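PDB 5G25: type-iv like competence pilin ttha1218 from Thermus thermophilus, which is a type IV pilin-like protein linked to natural competence, and probably forms part of a pilus involved in DNA uptake. Local coordinates for residues L40-V54 / T64-E78. Residues are numbered along the deposited sequence; the frame is centred on the assembly and turned at random.
Sequences LGGKQGTCTAIPCNV and TAGDVRAFQVVLRVE
Cys47 and Leu75 meet on the helix-covered face of two antiparallel strands, 43-54 and 70-77. The Cys47 sulfur stands anti to its own backbone N (chi1 -166°), which lays SG against Leu75 CD1 at 3.5 Å while it bonds to Cys34. Further along, Leu40 crosses Val77 at about a right angle, CD1 to CG2 4.0 Å. The Ala49 methyl, small enough to suit its place beside the Phe71 ring, touches CD1, which also lies 3.7 Å from Pro51 CA; met by helices 11-24 and 30-33, this side suits apolar residues. On the other face Ile50 and Gln72 point the same way, Ile50 CB and CD1 beside Gln72 OE1, while Gln72 NE2 bonds weakly to Glu83; Cys52, disulfide-bonded to Cys62, rests SG on Gln72 CB. Arg69 and Ala70 together face Cys52, whose O accepts from both N-H groups (2.8 and 3.2 Å): a classic beta bulge. Arg69 CB packs on Val54 CG2, and its bent chain sets Val54 CB at the guanidinium edge. Thr64 OG1 accepts from Gly66 N at 2.7 Å, an ST turn, and donates to Asp67 O from above its carbonyl plane. A valine here would probably leave both without their shared partner. At the far end Lys43 NZ weakly salt-bridges Glu78 OE2 (3.3 Å). This chain is the C-terminal part, lacking the protein's N-terminal residues; its helix-on-antiparallel-sheet arrangement is as in type IV pilin and pseudopilin globular domains.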
# COMPACT_ATOMS: atom_id res chain seq x y z
N LEU A 40 0.51 -13.40 6.29
CA LEU A 40 1.92 -13.01 6.28
C LEU A 40 2.58 -13.49 7.57
O LEU A 40 2.12 -13.17 8.67
CB LEU A 40 2.04 -11.49 6.24
CG LEU A 40 1.70 -10.84 4.90
CD1 LEU A 40 1.67 -9.32 5.04
CD2 LEU A 40 2.70 -11.30 3.85
N GLY A 41 3.68 -14.22 7.43
CA GLY A 41 4.41 -14.74 8.57
C GLY A 41 3.56 -15.65 9.44
O GLY A 41 3.72 -15.67 10.66
N GLY A 42 2.63 -16.36 8.83
CA GLY A 42 1.80 -17.30 9.56
C GLY A 42 0.56 -16.71 10.21
O GLY A 42 -0.22 -17.45 10.79
N LYS A 43 0.36 -15.40 10.11
CA LYS A 43 -0.79 -14.75 10.73
C LYS A 43 -1.73 -14.12 9.70
O LYS A 43 -1.31 -13.73 8.61
CB LYS A 43 -0.33 -13.67 11.70
CG LYS A 43 0.66 -14.14 12.76
CD LYS A 43 0.13 -15.30 13.58
CE LYS A 43 1.04 -15.62 14.77
NZ LYS A 43 1.20 -14.45 15.67
N GLN A 44 -3.00 -13.98 10.07
CA GLN A 44 -3.96 -13.32 9.21
C GLN A 44 -3.79 -11.81 9.30
O GLN A 44 -3.59 -11.25 10.37
CB GLN A 44 -5.40 -13.70 9.59
CG GLN A 44 -6.33 -13.88 8.39
CD GLN A 44 -5.86 -15.03 7.51
OE1 GLN A 44 -5.27 -16.00 8.02
NE2 GLN A 44 -6.08 -14.92 6.20
N GLY A 45 -3.87 -11.14 8.16
CA GLY A 45 -3.94 -9.69 8.19
C GLY A 45 -4.64 -9.15 6.99
O GLY A 45 -5.35 -9.86 6.30
N THR A 46 -4.41 -7.89 6.69
CA THR A 46 -5.14 -7.25 5.64
C THR A 46 -4.30 -6.16 4.98
O THR A 46 -3.42 -5.55 5.61
CB THR A 46 -6.48 -6.66 6.19
OG1 THR A 46 -7.42 -6.48 5.13
CG2 THR A 46 -6.27 -5.37 6.84
N CYS A 47 -4.59 -5.92 3.70
CA CYS A 47 -3.96 -4.88 2.94
C CYS A 47 -5.05 -4.02 2.37
O CYS A 47 -5.95 -4.52 1.71
CB CYS A 47 -3.14 -5.45 1.79
SG CYS A 47 -2.00 -4.23 1.04
N THR A 48 -4.94 -2.72 2.60
CA THR A 48 -5.83 -1.73 2.03
C THR A 48 -5.00 -0.66 1.31
O THR A 48 -4.03 -0.13 1.87
CB THR A 48 -6.63 -1.00 3.13
OG1 THR A 48 -7.26 -1.94 4.00
CG2 THR A 48 -7.65 -0.09 2.52
N ALA A 49 -5.43 -0.33 0.09
CA ALA A 49 -4.83 0.68 -0.75
C ALA A 49 -5.83 1.78 -1.07
O ALA A 49 -6.80 1.56 -1.77
CB ALA A 49 -4.32 0.05 -2.05
N ILE A 50 -5.55 2.98 -0.60
CA ILE A 50 -6.41 4.13 -0.85
C ILE A 50 -5.83 4.97 -1.99
O ILE A 50 -4.73 5.49 -1.88
CB ILE A 50 -6.49 5.00 0.43
CG1 ILE A 50 -7.13 4.20 1.57
CG2 ILE A 50 -7.25 6.30 0.19
CD1 ILE A 50 -6.12 3.59 2.53
N PRO A 51 -6.59 5.15 -3.08
CA PRO A 51 -6.06 6.03 -4.13
C PRO A 51 -5.86 7.47 -3.64
O PRO A 51 -6.70 7.99 -2.90
CB PRO A 51 -7.16 5.98 -5.20
CG PRO A 51 -8.42 5.71 -4.44
CD PRO A 51 -8.00 4.80 -3.30
N CYS A 52 -4.73 8.08 -4.03
CA CYS A 52 -4.39 9.45 -3.63
C CYS A 52 -4.08 10.31 -4.85
O CYS A 52 -3.53 9.83 -5.85
CB CYS A 52 -3.17 9.50 -2.73
SG CYS A 52 -3.26 8.53 -1.22
N ASN A 53 -4.45 11.58 -4.76
CA ASN A 53 -3.95 12.55 -5.71
C ASN A 53 -2.61 13.07 -5.25
O ASN A 53 -2.25 12.99 -4.06
CB ASN A 53 -4.91 13.73 -5.86
CG ASN A 53 -4.87 14.34 -7.25
OD1 ASN A 53 -3.97 14.07 -8.06
ND2 ASN A 53 -5.87 15.14 -7.54
N VAL A 54 -1.86 13.62 -6.20
CA VAL A 54 -0.58 14.26 -5.91
C VAL A 54 -0.56 15.64 -6.53
O VAL A 54 -0.65 15.75 -7.75
CB VAL A 54 0.59 13.44 -6.48
CG1 VAL A 54 1.90 14.22 -6.40
CG2 VAL A 54 0.71 12.11 -5.74
N THR A 64 -8.46 10.49 -3.12
CA THR A 64 -8.42 11.50 -4.15
C THR A 64 -9.82 11.92 -4.51
O THR A 64 -10.73 11.10 -4.50
CB THR A 64 -7.73 11.01 -5.43
OG1 THR A 64 -7.69 12.09 -6.37
CG2 THR A 64 -8.49 9.81 -6.07
N ALA A 65 -9.97 13.20 -4.85
CA ALA A 65 -11.18 13.69 -5.48
C ALA A 65 -11.08 13.58 -7.01
O ALA A 65 -12.06 13.84 -7.71
CB ALA A 65 -11.43 15.13 -5.07
N GLY A 66 -9.91 13.20 -7.53
CA GLY A 66 -9.70 13.14 -8.98
C GLY A 66 -8.72 12.07 -9.39
O GLY A 66 -8.96 10.89 -9.13
N ASP A 67 -7.61 12.48 -10.02
CA ASP A 67 -6.63 11.53 -10.55
C ASP A 67 -6.02 10.69 -9.45
O ASP A 67 -5.86 11.14 -8.31
CB ASP A 67 -5.49 12.24 -11.27
CG ASP A 67 -5.98 13.17 -12.35
OD1 ASP A 67 -6.67 12.69 -13.27
OD2 ASP A 67 -5.67 14.38 -12.26
N VAL A 68 -5.68 9.46 -9.81
CA VAL A 68 -5.00 8.58 -8.91
C VAL A 68 -3.54 8.65 -9.31
O VAL A 68 -3.16 8.17 -10.37
CB VAL A 68 -5.57 7.15 -9.00
CG1 VAL A 68 -4.79 6.20 -8.11
CG2 VAL A 68 -7.04 7.14 -8.61
N ARG A 69 -2.72 9.31 -8.50
CA ARG A 69 -1.30 9.42 -8.80
C ARG A 69 -0.43 8.64 -7.82
O ARG A 69 0.77 8.52 -8.03
CB ARG A 69 -0.86 10.89 -8.87
CG ARG A 69 -1.56 11.69 -9.97
CD ARG A 69 -0.58 12.42 -10.89
NE ARG A 69 0.26 13.38 -10.17
CZ ARG A 69 1.16 14.19 -10.73
NH1 ARG A 69 1.37 14.18 -12.05
NH2 ARG A 69 1.87 15.01 -9.97
N ALA A 70 -1.05 8.11 -6.76
CA ALA A 70 -0.33 7.32 -5.78
C ALA A 70 -1.33 6.56 -4.95
O ALA A 70 -2.52 6.86 -5.01
CB ALA A 70 0.50 8.23 -4.89
N PHE A 71 -0.86 5.58 -4.19
CA PHE A 71 -1.71 4.85 -3.25
C PHE A 71 -1.11 4.95 -1.86
O PHE A 71 0.09 4.75 -1.69
CB PHE A 71 -1.80 3.36 -3.58
CG PHE A 71 -2.54 3.06 -4.84
CD1 PHE A 71 -3.94 3.03 -4.84
CD2 PHE A 71 -1.86 2.78 -6.02
CE1 PHE A 71 -4.64 2.76 -5.99
CE2 PHE A 71 -2.57 2.48 -7.17
CZ PHE A 71 -3.95 2.49 -7.16
N GLN A 72 -1.96 5.22 -0.88
CA GLN A 72 -1.63 5.05 0.53
C GLN A 72 -1.94 3.59 0.91
O GLN A 72 -3.09 3.13 0.85
CB GLN A 72 -2.43 6.04 1.37
CG GLN A 72 -2.26 5.89 2.87
CD GLN A 72 -3.41 6.55 3.65
OE1 GLN A 72 -4.28 7.25 3.10
NE2 GLN A 72 -3.42 6.32 4.95
N VAL A 73 -0.91 2.85 1.26
CA VAL A 73 -1.03 1.43 1.49
C VAL A 73 -0.88 1.19 2.97
O VAL A 73 0.09 1.65 3.58
CB VAL A 73 0.07 0.67 0.72
CG1 VAL A 73 -0.07 -0.83 0.91
CG2 VAL A 73 0.02 1.01 -0.76
N VAL A 74 -1.88 0.52 3.57
CA VAL A 74 -1.83 0.13 4.97
C VAL A 74 -1.90 -1.40 5.08
O VAL A 74 -2.89 -2.03 4.72
CB VAL A 74 -2.98 0.77 5.77
CG1 VAL A 74 -2.85 0.44 7.25
CG2 VAL A 74 -3.00 2.27 5.56
N LEU A 75 -0.81 -1.98 5.55
CA LEU A 75 -0.72 -3.41 5.81
C LEU A 75 -0.88 -3.60 7.32
O LEU A 75 -0.20 -2.92 8.11
CB LEU A 75 0.66 -3.90 5.36
CG LEU A 75 0.86 -5.25 4.70
CD1 LEU A 75 -0.24 -5.56 3.70
CD2 LEU A 75 2.23 -5.23 4.00
N ARG A 76 -1.78 -4.51 7.72
CA ARG A 76 -2.08 -4.79 9.13
C ARG A 76 -2.08 -6.28 9.38
O ARG A 76 -2.80 -7.02 8.71
CB ARG A 76 -3.44 -4.23 9.55
CG ARG A 76 -3.47 -2.73 9.70
CD ARG A 76 -4.78 -2.21 10.31
NE ARG A 76 -4.61 -0.96 11.07
CZ ARG A 76 -5.05 0.24 10.67
NH1 ARG A 76 -5.70 0.39 9.51
NH2 ARG A 76 -4.84 1.30 11.46
N VAL A 77 -1.28 -6.71 10.33
CA VAL A 77 -1.23 -8.10 10.74
C VAL A 77 -1.32 -8.07 12.26
O VAL A 77 -0.40 -7.61 12.94
CB VAL A 77 0.07 -8.78 10.26
CG1 VAL A 77 0.08 -10.24 10.67
CG2 VAL A 77 0.20 -8.65 8.74
N GLU A 78 -2.47 -8.51 12.78
CA GLU A 78 -2.77 -8.41 14.21
C GLU A 78 -2.62 -6.97 14.67
O GLU A 78 -3.17 -6.07 14.05
CB GLU A 78 -1.91 -9.39 15.02
CG GLU A 78 -2.08 -10.83 14.52
CD GLU A 78 -1.65 -11.88 15.54
OE1 GLU A 78 -1.13 -11.52 16.62
OE2 GLU A 78 -1.83 -13.09 15.24
O HOH W 1 -5.01 -9.19 11.71
O HOH W 2 -8.01 15.61 -4.96